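Local coordinates for monosaccharide ABC transporter substrate-binding protein, CUT2 family (Bradyrhizobium sp., PDB 4YHS) that probably binds a monosaccharide or related small polyol and hands it to a CUT2-family ABC importer for uptake, at residues A81-R86 against Q302-V307; E53-P58 against L87-N92; P143-V148 against D308-I313; W59-S64 against A119-A124; G75-V80 against D347-V352. One frame throughout, in Å; residues are numbered along the deposited sequence.

All five contacts lie in the lobe of this periplasmic binding protein built on its mixed sheet. Contact 4 pairs two central parallel strands, and contact 3, its centre only about 8 Å away, packs helix 299-314 on the next strand. An earlier turn of that helix makes contact 1, about 10 Å from contact 3 between centres, where it meets helix 71-87. Contact 2 holds the turn that ends helix 71-87, and contact 5 clamps the C-terminal tail to an earlier part of it, about 19 Å from contact 3 between centres. In this family the ligand sits between two lobes; contacts 1, 3 and 4 build the core of one, contacts 2 and 5 its surface, and none includes a ligand atom.

Contact 1: residues A81-R86 against Q302-V307; sequences AEESKR and QGRIAV
One carboxylate oxygen, Glu83 OE1, serves two arginines from two helices: Arg304 across the contact and Arg86 one turn further along its own helix. The resulting salt-bridge network joins helices 71-87 and 299-314, which lie on the same face of the lobe's mixed sheet in a type I periplasmic binding protein fold and cross at -39° with axes 8.3 Å apart. Arg304 NH1 donates in its own guanidinium plane to Glu83 OE1 at 3.0 Å, though the carboxylate stands nearly perpendicular to that plane. Arg86 grips the same carboxylate side-on, NE to OE1 at 3.1 Å and NH1 to OE2 at 2.8 Å, both from above the carboxylate plane; Trp26 NE1 adds another donor to OE1. With an alanine in place of Glu83, both guanidinium groups would probably lose their shared counter-charge and Arg304 NH1 its mate. Beneath the charges the contact turns apolar, as suits the side nearer the sheet: Glu83 CG lies 4.0 Å from Val307 CB. The small Ser84, whose OG bonds back to Val80 O, sets that oxygen 3.7 Å from both Val307 CG1 and CG2. One water accepts from Arg304 NH2 at 3.0 Å and donates to Glu82 OE1.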
# COMPACT_ATOMS: atom_id res chain seq x y z
N ALA A 81 10.02 6.67 -10.73
CA ALA A 81 10.95 6.80 -11.87
C ALA A 81 10.18 7.15 -13.12
O ALA A 81 10.61 7.99 -13.92
CB ALA A 81 11.74 5.53 -12.10
N GLU A 82 9.04 6.49 -13.31
CA GLU A 82 8.28 6.69 -14.54
C GLU A 82 7.60 8.07 -14.51
O GLU A 82 7.55 8.76 -15.54
CB GLU A 82 7.26 5.56 -14.72
CG GLU A 82 7.86 4.23 -15.09
CD GLU A 82 8.47 4.25 -16.49
OE1 GLU A 82 7.77 4.65 -17.45
OE2 GLU A 82 9.65 3.92 -16.61
N GLU A 83 7.13 8.52 -13.35
CA GLU A 83 6.47 9.83 -13.31
C GLU A 83 7.53 10.93 -13.45
O GLU A 83 7.31 11.93 -14.12
CB GLU A 83 5.65 10.00 -12.03
CG GLU A 83 4.75 11.26 -12.04
CD GLU A 83 3.59 11.14 -13.02
OE1 GLU A 83 3.53 10.18 -13.82
OE2 GLU A 83 2.72 12.01 -12.97
N SER A 84 8.71 10.74 -12.86
CA SER A 84 9.78 11.73 -13.06
C SER A 84 10.16 11.85 -14.55
O SER A 84 10.32 12.95 -15.07
CB SER A 84 10.99 11.37 -12.20
OG SER A 84 10.67 11.43 -10.81
N LYS A 85 10.30 10.71 -15.24
CA LYS A 85 10.54 10.72 -16.69
C LYS A 85 9.41 11.44 -17.45
O LYS A 85 9.69 12.26 -18.33
CB LYS A 85 10.68 9.30 -17.22
CG LYS A 85 12.10 8.89 -17.59
CD LYS A 85 12.11 7.60 -18.45
CE LYS A 85 11.50 6.42 -17.68
NZ LYS A 85 11.56 5.11 -18.41
N ARG A 86 8.16 11.13 -17.12
CA ARG A 86 7.01 11.69 -17.85
C ARG A 86 6.98 13.21 -17.73
O ARG A 86 6.74 13.92 -18.70
CB ARG A 86 5.70 11.12 -17.32
CG ARG A 86 4.50 11.43 -18.21
CD ARG A 86 3.21 10.91 -17.60
NE ARG A 86 2.84 11.67 -16.40
CZ ARG A 86 2.36 12.91 -16.41
NH1 ARG A 86 2.06 13.51 -15.27
NH2 ARG A 86 2.17 13.55 -17.56
N GLN A 302 0.87 5.83 -5.80
CA GLN A 302 1.35 6.59 -4.66
C GLN A 302 2.71 7.22 -4.97
O GLN A 302 2.91 8.41 -4.69
CB GLN A 302 1.43 5.71 -3.42
CG GLN A 302 0.06 5.36 -2.89
CD GLN A 302 0.11 4.40 -1.73
OE1 GLN A 302 0.81 4.65 -0.74
NE2 GLN A 302 -0.59 3.28 -1.85
N GLY A 303 3.60 6.47 -5.60
CA GLY A 303 4.86 7.01 -6.06
C GLY A 303 4.70 8.13 -7.08
O GLY A 303 5.30 9.21 -6.93
N ARG A 304 3.92 7.90 -8.13
CA ARG A 304 3.66 8.96 -9.12
C ARG A 304 3.07 10.25 -8.52
O ARG A 304 3.49 11.34 -8.89
CB ARG A 304 2.68 8.47 -10.21
CG ARG A 304 3.11 7.25 -11.03
CD ARG A 304 2.18 7.08 -12.21
NE ARG A 304 2.53 5.95 -13.11
CZ ARG A 304 3.28 6.08 -14.20
NH1 ARG A 304 3.80 7.27 -14.54
NH2 ARG A 304 3.52 5.02 -15.00
N ILE A 305 2.07 10.12 -7.64
CA ILE A 305 1.44 11.28 -7.03
C ILE A 305 2.44 12.10 -6.21
O ILE A 305 2.40 13.32 -6.26
CB ILE A 305 0.23 10.86 -6.14
CG1 ILE A 305 -0.93 10.49 -7.07
CG2 ILE A 305 -0.21 12.01 -5.19
CD1 ILE A 305 -2.08 9.86 -6.40
N ALA A 306 3.32 11.43 -5.47
CA ALA A 306 4.35 12.14 -4.69
C ALA A 306 5.22 13.03 -5.58
O ALA A 306 5.54 14.15 -5.23
CB ALA A 306 5.23 11.15 -3.95
N VAL A 307 5.61 12.50 -6.74
CA VAL A 307 6.41 13.27 -7.67
C VAL A 307 5.60 14.45 -8.20
O VAL A 307 6.09 15.59 -8.21
CB VAL A 307 6.91 12.41 -8.84
CG1 VAL A 307 7.55 13.28 -9.96
CG2 VAL A 307 7.90 11.38 -8.34
O HOH W 1 4.82 4.71 -17.65

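Contact 2: residues E53-P58 against L87-N92; sequences EKASKP and LGVKMN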
# COMPACT_ATOMS: atom_id res chain seq x y z
N GLU A 53 0.81 18.02 -16.97
CA GLU A 53 1.30 17.49 -18.24
C GLU A 53 2.82 17.43 -18.29
O GLU A 53 3.39 16.43 -18.74
CB GLU A 53 0.75 18.33 -19.41
CG GLU A 53 -0.70 18.01 -19.73
CD GLU A 53 -0.92 16.53 -20.03
OE1 GLU A 53 -0.48 16.08 -21.11
OE2 GLU A 53 -1.49 15.81 -19.18
N LYS A 54 3.47 18.49 -17.83
CA LYS A 54 4.93 18.60 -17.83
C LYS A 54 5.40 19.52 -16.71
O LYS A 54 4.66 20.42 -16.30
CB LYS A 54 5.44 19.17 -19.16
CG LYS A 54 5.69 18.13 -20.26
CD LYS A 54 6.84 17.21 -19.93
CE LYS A 54 7.15 16.26 -21.08
NZ LYS A 54 8.35 15.43 -20.78
N ALA A 55 6.62 19.30 -16.23
CA ALA A 55 7.29 20.29 -15.39
C ALA A 55 7.81 21.42 -16.27
O ALA A 55 8.05 21.22 -17.46
CB ALA A 55 8.43 19.66 -14.63
N SER A 56 8.00 22.59 -15.67
CA SER A 56 8.51 23.76 -16.38
C SER A 56 10.02 23.80 -16.38
O SER A 56 10.64 24.60 -17.09
CB SER A 56 7.99 25.02 -15.71
OG SER A 56 8.51 25.11 -14.40
N LYS A 57 10.64 22.96 -15.57
CA LYS A 57 12.08 22.90 -15.53
C LYS A 57 12.46 21.57 -14.96
O LYS A 57 11.62 20.91 -14.37
CB LYS A 57 12.68 24.05 -14.72
CG LYS A 57 12.39 24.05 -13.23
CD LYS A 57 13.37 25.01 -12.51
CE LYS A 57 14.59 24.26 -11.94
NZ LYS A 57 15.54 25.12 -11.16
N PRO A 58 13.73 21.16 -15.13
CA PRO A 58 14.14 19.84 -14.65
C PRO A 58 14.44 19.85 -13.15
O PRO A 58 15.59 19.72 -12.71
CB PRO A 58 15.40 19.53 -15.48
CG PRO A 58 15.59 20.71 -16.42
CD PRO A 58 14.81 21.83 -15.86
N LEU A 87 7.27 13.69 -16.53
CA LEU A 87 7.19 15.14 -16.23
C LEU A 87 8.42 15.88 -16.67
O LEU A 87 8.40 17.11 -16.82
CB LEU A 87 6.96 15.38 -14.73
CG LEU A 87 5.54 15.06 -14.22
CD1 LEU A 87 5.47 15.18 -12.69
CD2 LEU A 87 4.51 15.93 -14.89
N GLY A 88 9.50 15.15 -16.93
CA GLY A 88 10.76 15.79 -17.32
C GLY A 88 11.63 16.26 -16.16
O GLY A 88 12.35 17.26 -16.30
N VAL A 89 11.62 15.55 -15.04
CA VAL A 89 12.38 16.01 -13.88
C VAL A 89 13.44 14.96 -13.55
O VAL A 89 13.40 13.86 -14.10
CB VAL A 89 11.46 16.31 -12.66
CG1 VAL A 89 10.53 17.48 -12.99
CG2 VAL A 89 10.67 15.06 -12.23
N LYS A 90 14.39 15.33 -12.69
CA LYS A 90 15.53 14.49 -12.35
C LYS A 90 15.39 13.91 -10.97
O LYS A 90 15.43 14.64 -9.98
CB LYS A 90 16.85 15.27 -12.39
CG LYS A 90 17.15 16.03 -13.69
CD LYS A 90 18.55 16.68 -13.63
CE LYS A 90 18.57 18.15 -14.10
NZ LYS A 90 18.12 19.14 -13.05
N MSE A 91 15.25 12.60 -10.92
CA MSE A 91 15.13 11.88 -9.66
C MSE A 91 16.51 11.36 -9.25
O MSE A 91 17.26 10.90 -10.09
CB MSE A 91 14.15 10.70 -9.80
CG MSE A 91 14.34 9.60 -8.72
SE MSE A 91 13.37 8.02 -9.13
CE MSE A 91 14.72 7.29 -10.33
N ASN A 92 16.82 11.46 -7.97
CA ASN A 92 18.01 10.83 -7.40
C ASN A 92 17.49 10.00 -6.24
O ASN A 92 17.07 10.55 -5.22
CB ASN A 92 19.04 11.89 -6.96
CG ASN A 92 19.94 11.43 -5.83
OD1 ASN A 92 20.52 10.34 -5.88
ND2 ASN A 92 20.08 12.27 -4.80
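Leu87, the last residue of its helix, offers its carbonyl to the loop: Ala55 N donates to Leu87 O at 2.9 Å, a nearly straight bond. The leucine side chain turns inward, touching Val307 and Asp308 of helix 299-314, while its CD2 rests 4.0 Å from Lys54 CA. Lys54 lays its aliphatic part over the helix end, with CD 3.5 Å from Leu87 O, and its chain bends at chi2 (-67°) to bring NZ to the carbonyl of Arg86, where its positive charge probably suits the carbonyls of the helix end. Gly88 follows with positive phi (85°), as the C-prime residue of a Schellman motif: its N returns to Lys85 O, and Val89 N to Ser84 O. A CB here would press against the preceding carbonyl oxygen, so glycine suits the turn. Gly88 O in turn receives a CA-H...O contact from Pro58. Val89 then packs against the loop, its CG1 only 3.4 Å from Ala55 CB, tighter than usual; the single methyl of alanine suits so narrow a gap, and Val311 lies against both residues. Lys90 opens the strand that pairs with strand 60-65. Bends at chi3 and chi4 fold its chain back over Pro58, where NZ donates to Pro58 O at 2.6 Å in the carbonyl plane, with the proline CB alongside the ammonium group.

Contact 3: residues P143-V148 against D308-I313; sequences PVIDLV and DQAVRI
Chi1 of Ile145 (-49°) places CG1 anti to the carbonyl carbon and leaves CG2 anti to the backbone N, so the two branches serve different partners on the helix. A further bend at chi2 (-61°) carries CD1 on toward Ile313, and the two isoleucines meet tip to tip, CD1 to CD1 at 3.7 Å. The root of the same branch, Ile145 CG1, rests 4.1 Å from Ala310 CB; alanine suits this place, since its single methyl lets the backbones come near, with 6.8 Å between the CA atoms of Ile145 and Ala310. The other branch, Ile145 CG2, touches Gln309 OE1 at 3.7 Å.

Here a helix covers a strand of an alpha/beta lobe. Helix 308-313 runs nearly antiparallel to strand 144-147, with their axes 9.0 Å apart, and the beta-branched isoleucines fill the layer between. The chain between them visits the other lobe, with its separate parallel sheet, before returning through strand 293-296 to helix 299-314.

Gln309 keeps its polar end satisfied beside this apolar layer: NE2 donates to Val320 O and Lys159 O, tying the helix to neighbouring parts of the lobe and leaving OE1 turned to the isoleucine methyl. Just before the strand, Pro143 slides past Ile313 in the opposite direction, its ring CG meeting Ile313 CG2 at 3.5 Å. Proline is apt here: a compact ring packs well on a methyl. Away from the strand, Arg312 NE donates to Asp308 OD2 at 2.8 Å, and Tyr49 OH also bonds to that oxygen.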
# COMPACT_ATOMS: atom_id res chain seq x y z
N PRO A 143 10.56 21.57 -0.01
CA PRO A 143 9.34 20.80 0.29
C PRO A 143 9.66 19.35 0.63
O PRO A 143 10.54 18.76 -0.03
CB PRO A 143 8.53 20.88 -1.01
CG PRO A 143 9.11 21.99 -1.77
CD PRO A 143 10.54 22.11 -1.37
N VAL A 144 8.96 18.78 1.60
CA VAL A 144 9.15 17.39 1.98
C VAL A 144 7.81 16.68 1.80
O VAL A 144 6.79 17.07 2.39
CB VAL A 144 9.66 17.23 3.43
CG1 VAL A 144 9.87 15.78 3.76
CG2 VAL A 144 10.97 18.03 3.63
N ILE A 145 7.82 15.61 1.00
CA ILE A 145 6.63 14.81 0.72
C ILE A 145 6.67 13.47 1.46
O ILE A 145 7.66 12.73 1.37
CB ILE A 145 6.53 14.50 -0.79
CG1 ILE A 145 6.72 15.75 -1.63
CG2 ILE A 145 5.21 13.84 -1.11
CD1 ILE A 145 5.73 16.80 -1.39
N ASP A 146 5.59 13.16 2.16
CA ASP A 146 5.40 11.93 2.91
C ASP A 146 4.80 10.85 2.00
O ASP A 146 3.62 10.91 1.64
CB ASP A 146 4.49 12.25 4.12
CG ASP A 146 4.19 11.08 5.00
OD1 ASP A 146 4.69 9.94 4.77
OD2 ASP A 146 3.43 11.34 5.97
N LEU A 147 5.61 9.84 1.66
CA LEU A 147 5.23 8.80 0.69
C LEU A 147 5.02 7.46 1.38
O LEU A 147 5.93 6.95 2.08
CB LEU A 147 6.30 8.68 -0.41
CG LEU A 147 6.20 7.51 -1.41
CD1 LEU A 147 4.95 7.56 -2.27
CD2 LEU A 147 7.42 7.48 -2.32
N VAL A 148 3.80 6.94 1.24
CA VAL A 148 3.39 5.59 1.65
C VAL A 148 3.23 5.37 3.15
O VAL A 148 2.16 4.92 3.59
CB VAL A 148 4.34 4.50 1.11
CG1 VAL A 148 3.88 3.13 1.63
CG2 VAL A 148 4.30 4.45 -0.44
N ASP A 308 4.36 14.19 -8.63
CA ASP A 308 3.51 15.27 -9.13
C ASP A 308 3.28 16.36 -8.08
O ASP A 308 3.38 17.56 -8.37
CB ASP A 308 2.15 14.74 -9.59
CG ASP A 308 1.31 15.82 -10.26
OD1 ASP A 308 1.79 16.41 -11.25
OD2 ASP A 308 0.17 16.11 -9.81
N GLN A 309 2.99 15.94 -6.86
CA GLN A 309 2.85 16.87 -5.76
C GLN A 309 4.11 17.76 -5.58
O GLN A 309 4.01 18.98 -5.43
CB GLN A 309 2.58 16.10 -4.47
CG GLN A 309 1.13 15.63 -4.24
CD GLN A 309 1.03 14.69 -3.09
OE1 GLN A 309 1.97 13.95 -2.81
NE2 GLN A 309 -0.09 14.73 -2.37
N ALA A 310 5.28 17.14 -5.58
CA ALA A 310 6.53 17.87 -5.38
C ALA A 310 6.67 18.95 -6.45
O ALA A 310 6.99 20.09 -6.14
CB ALA A 310 7.72 16.96 -5.42
N VAL A 311 6.43 18.57 -7.69
CA VAL A 311 6.59 19.49 -8.82
C VAL A 311 5.59 20.65 -8.68
O VAL A 311 5.96 21.82 -8.81
CB VAL A 311 6.43 18.74 -10.16
CG1 VAL A 311 6.40 19.71 -11.35
CG2 VAL A 311 7.61 17.71 -10.32
N ARG A 312 4.35 20.33 -8.35
CA ARG A 312 3.32 21.38 -8.23
C ARG A 312 3.71 22.40 -7.15
O ARG A 312 3.57 23.62 -7.35
CB ARG A 312 1.95 20.76 -7.91
CG ARG A 312 1.28 20.06 -9.09
CD ARG A 312 0.03 19.24 -8.65
NE ARG A 312 -0.70 18.76 -9.82
CZ ARG A 312 -1.48 19.53 -10.58
NH1 ARG A 312 -1.65 20.82 -10.29
NH2 ARG A 312 -2.11 19.00 -11.64
N ILE A 313 4.20 21.90 -6.02
CA ILE A 313 4.64 22.76 -4.92
C ILE A 313 5.79 23.65 -5.41
O ILE A 313 5.74 24.88 -5.27
CB ILE A 313 5.05 21.90 -3.70
CG1 ILE A 313 3.83 21.23 -3.07
CG2 ILE A 313 5.76 22.71 -2.61
CD1 ILE A 313 4.19 20.06 -2.19

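Contact 4: residues W59-S64 against A119-A124; sequences WKLCVS and AVIIGA
Ile121 and Leu61 form the apolar centre, reaching obliquely past one another so that Leu61 CD1 stands 4.2 Å from Ile121 CD1. The other branch of the leucine, CD2, lies 3.9 Å from Ala119 CB, a small partner. On this face Val63 also sets CG1 4.2 Å from Ile121 CG2. Helix 299-314 covers it, Val307 touching Leu61 and Ala306 touching Ile121, while Val80 of helix 71-87 touches Val63.

The two segments are neighbouring parallel strands of the mixed sheet in a Rossmann-like lobe, and stay in register from Leu61 with Ala119 to Ser64 with Ile122. The beta-branched Val63, Val120, Ile121 and Ile122 suit such an extended backbone. Cys62 and Val120 point to the opposite face, where Cys62 CB meets Val120 CG2 at 4.2 Å; SG, anti to the backbone N (chi1 169°), is joined in a disulfide to Cys112 of helix 102-115.

In the hydrogen-bond ladder between the faces, Cys62 N donates to Ala119 O, Ile121 N to Cys62 O at 2.8 Å, and Ser64 N to Ile121 O. The first rung, Ala119 N to Lys60 O, is weak. Gly123 N closes on Ser64 O at 2.8 Å, and Gln105 NE2 bonds to both Ser64 OG and Gly123 O.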
# COMPACT_ATOMS: atom_id res chain seq x y z
N TRP A 59 13.38 20.00 -12.36
CA TRP A 59 13.51 19.97 -10.91
C TRP A 59 14.31 18.76 -10.46
O TRP A 59 14.20 17.68 -11.03
CB TRP A 59 12.13 19.95 -10.25
CG TRP A 59 11.27 21.12 -10.62
CD1 TRP A 59 10.19 21.12 -11.47
CD2 TRP A 59 11.43 22.46 -10.17
NE1 TRP A 59 9.67 22.39 -11.56
CE2 TRP A 59 10.42 23.23 -10.78
CE3 TRP A 59 12.34 23.08 -9.31
CZ2 TRP A 59 10.28 24.58 -10.55
CZ3 TRP A 59 12.20 24.43 -9.08
CH2 TRP A 59 11.18 25.17 -9.70
N LYS A 60 15.17 18.96 -9.46
CA LYS A 60 15.85 17.85 -8.80
C LYS A 60 15.08 17.33 -7.59
O LYS A 60 14.80 18.09 -6.67
CB LYS A 60 17.24 18.28 -8.34
CG LYS A 60 18.25 18.48 -9.47
CD LYS A 60 19.69 18.67 -8.93
CE LYS A 60 20.24 17.48 -8.11
NZ LYS A 60 20.93 16.44 -8.94
N LEU A 61 14.77 16.03 -7.60
CA LEU A 61 13.99 15.42 -6.53
C LEU A 61 14.83 14.36 -5.85
O LEU A 61 15.25 13.40 -6.49
CB LEU A 61 12.71 14.75 -7.05
CG LEU A 61 11.76 15.61 -7.88
CD1 LEU A 61 10.53 14.82 -8.26
CD2 LEU A 61 11.38 16.89 -7.14
N CYS A 62 15.08 14.55 -4.56
CA CYS A 62 15.74 13.50 -3.77
C CYS A 62 14.66 12.57 -3.27
O CYS A 62 13.66 13.03 -2.69
CB CYS A 62 16.54 14.10 -2.61
SG CYS A 62 17.11 12.85 -1.44
N VAL A 63 14.81 11.26 -3.51
CA VAL A 63 13.82 10.28 -3.08
C VAL A 63 14.52 9.30 -2.14
O VAL A 63 15.48 8.64 -2.54
CB VAL A 63 13.16 9.53 -4.26
CG1 VAL A 63 12.00 8.65 -3.74
CG2 VAL A 63 12.64 10.53 -5.27
N SER A 64 14.02 9.20 -0.91
CA SER A 64 14.60 8.34 0.14
C SER A 64 13.65 7.19 0.50
O SER A 64 12.52 7.41 0.96
CB SER A 64 14.92 9.20 1.37
OG SER A 64 15.24 8.43 2.51
N ALA A 119 13.46 19.25 -3.84
CA ALA A 119 12.46 18.66 -2.95
C ALA A 119 12.92 17.28 -2.50
O ALA A 119 13.74 16.66 -3.17
CB ALA A 119 11.09 18.56 -3.65
N VAL A 120 12.39 16.84 -1.36
CA VAL A 120 12.68 15.52 -0.81
C VAL A 120 11.37 14.71 -0.65
O VAL A 120 10.44 15.16 -0.00
CB VAL A 120 13.41 15.63 0.55
CG1 VAL A 120 13.67 14.25 1.11
CG2 VAL A 120 14.74 16.39 0.39
N ILE A 121 11.33 13.52 -1.24
CA ILE A 121 10.22 12.59 -1.13
C ILE A 121 10.70 11.45 -0.24
O ILE A 121 11.72 10.86 -0.52
CB ILE A 121 9.78 12.11 -2.53
CG1 ILE A 121 9.25 13.31 -3.33
CG2 ILE A 121 8.73 11.03 -2.46
CD1 ILE A 121 9.07 12.99 -4.82
N ILE A 122 9.99 11.17 0.84
CA ILE A 122 10.45 10.21 1.86
C ILE A 122 9.46 9.09 2.12
O ILE A 122 8.30 9.34 2.45
CB ILE A 122 10.70 10.91 3.21
CG1 ILE A 122 11.71 12.03 3.09
CG2 ILE A 122 11.23 9.92 4.26
CD1 ILE A 122 11.90 12.79 4.40
N GLY A 123 9.94 7.85 2.02
CA GLY A 123 9.25 6.69 2.56
C GLY A 123 9.91 6.38 3.89
O GLY A 123 10.97 5.76 3.94
N ALA A 124 9.28 6.83 4.98
CA ALA A 124 9.95 6.91 6.27
C ALA A 124 10.07 5.58 6.98
O ALA A 124 9.11 4.82 7.07
CB ALA A 124 9.23 7.89 7.15

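Contact 5: residues G75-V80 against D347-V352; sequences GVDYGV and DGFKPV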
# COMPACT_ATOMS: atom_id res chain seq x y z
N GLY A 75 7.61 -1.55 -6.79
CA GLY A 75 6.47 -0.86 -7.38
C GLY A 75 6.47 0.64 -7.14
O GLY A 75 6.22 1.44 -8.05
N VAL A 76 6.76 1.06 -5.90
CA VAL A 76 6.85 2.48 -5.63
C VAL A 76 7.99 3.11 -6.47
O VAL A 76 7.82 4.20 -7.03
CB VAL A 76 7.08 2.76 -4.14
CG1 VAL A 76 6.99 4.24 -3.90
CG2 VAL A 76 6.08 2.03 -3.29
N ASP A 77 9.13 2.42 -6.56
CA ASP A 77 10.27 2.87 -7.36
C ASP A 77 9.85 3.11 -8.82
O ASP A 77 10.19 4.12 -9.43
CB ASP A 77 11.40 1.84 -7.31
CG ASP A 77 12.59 2.24 -8.17
OD1 ASP A 77 13.20 3.30 -7.92
OD2 ASP A 77 12.91 1.47 -9.07
N TYR A 78 9.15 2.13 -9.38
CA TYR A 78 8.68 2.22 -10.75
C TYR A 78 7.83 3.48 -10.96
O TYR A 78 8.03 4.19 -11.93
CB TYR A 78 7.88 0.95 -11.10
CG TYR A 78 7.25 0.97 -12.47
CD1 TYR A 78 8.01 0.65 -13.61
CD2 TYR A 78 5.91 1.27 -12.63
CE1 TYR A 78 7.44 0.67 -14.86
CE2 TYR A 78 5.33 1.27 -13.88
CZ TYR A 78 6.09 0.99 -14.99
OH TYR A 78 5.52 0.99 -16.26
N GLY A 79 6.91 3.76 -10.04
CA GLY A 79 6.04 4.92 -10.12
C GLY A 79 6.84 6.21 -10.07
O GLY A 79 6.65 7.10 -10.88
N VAL A 80 7.74 6.30 -9.10
CA VAL A 80 8.54 7.53 -8.97
C VAL A 80 9.41 7.74 -10.21
O VAL A 80 9.50 8.88 -10.71
CB VAL A 80 9.40 7.51 -7.68
CG1 VAL A 80 10.27 8.75 -7.61
CG2 VAL A 80 8.51 7.50 -6.46
N ASP A 347 6.67 -7.35 -14.15
CA ASP A 347 7.58 -8.50 -14.01
C ASP A 347 8.95 -8.18 -14.59
O ASP A 347 9.07 -7.59 -15.65
CB ASP A 347 7.03 -9.73 -14.72
CG ASP A 347 5.68 -10.14 -14.19
OD1 ASP A 347 5.64 -10.74 -13.12
OD2 ASP A 347 4.68 -9.86 -14.85
N GLY A 348 10.00 -8.57 -13.87
CA GLY A 348 11.34 -8.47 -14.42
C GLY A 348 11.94 -7.08 -14.24
O GLY A 348 13.11 -6.90 -14.49
N PHE A 349 11.13 -6.12 -13.81
CA PHE A 349 11.59 -4.74 -13.65
C PHE A 349 12.74 -4.71 -12.66
O PHE A 349 12.67 -5.31 -11.58
CB PHE A 349 10.45 -3.83 -13.19
CG PHE A 349 10.88 -2.41 -12.87
CD1 PHE A 349 11.25 -1.52 -13.88
CD2 PHE A 349 10.92 -1.98 -11.56
CE1 PHE A 349 11.63 -0.21 -13.55
CE2 PHE A 349 11.30 -0.66 -11.25
CZ PHE A 349 11.65 0.19 -12.26
N LYS A 350 13.80 -4.03 -13.06
CA LYS A 350 14.97 -3.80 -12.24
C LYS A 350 14.91 -2.39 -11.65
O LYS A 350 14.55 -1.44 -12.34
CB LYS A 350 16.23 -3.99 -13.08
CG LYS A 350 16.45 -5.46 -13.49
CD LYS A 350 17.73 -5.64 -14.30
CE LYS A 350 18.06 -7.12 -14.53
NZ LYS A 350 19.30 -7.33 -15.36
N PRO A 351 15.26 -2.25 -10.36
CA PRO A 351 15.15 -0.93 -9.74
C PRO A 351 15.96 0.15 -10.42
O PRO A 351 17.04 -0.12 -10.94
CB PRO A 351 15.65 -1.15 -8.32
CG PRO A 351 16.37 -2.41 -8.34
CD PRO A 351 15.78 -3.25 -9.41
N VAL A 352 15.40 1.36 -10.42
CA VAL A 352 15.97 2.54 -11.04
C VAL A 352 16.32 3.60 -9.99
O VAL A 352 15.49 3.91 -9.12
CB VAL A 352 14.97 3.14 -12.09
CG1 VAL A 352 15.52 4.41 -12.71
CG2 VAL A 352 14.70 2.11 -13.18
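The Phe349 ring receives the edge of Tyr78 over one face and Asp77 OD2 at its edge. This is a T-shaped (edge-to-face) pair, with ring planes 86° apart and centroids separated by 5.2 Å, and it pins the C-terminal tail to helix 71-87 on the surface of the lobe. The tyrosine edge leads with CD1, which stands 3.7 Å from Phe349 CE1 and somewhat toward the rim of the phenylalanine. Tyr78 CB comes down over the same face in a CH-pi contact, 4.2 Å from the Phe349 centroid, so both the methylene and the ring edge of one residue cover the other's face. In Tyr78, CG stands anti to the backbone N, which sets the ring edge over the Phe349 face; Pro346 also touches this tyrosine. A flat, apolar ring suits position 349, since one face can lie broadly against the Tyr78 methylene and ring edge. At its rim Phe349 CE2 lies 3.4 Å from Asp77 OD2, near the ring plane. The same oxygen is 3.4 Å from Pro351 CA. If an alanine stood in place of Asp77, the tail would probably lose its polar anchor, leaving the backbone N-H of Val352 without this acceptor. With CG anti to the backbone N (chi1 178°), Asp77 directs its acid group to the tail: Val352 N donates to the syn lone pair of Asp77 OD2 at 2.8 Å, almost straight at 175°.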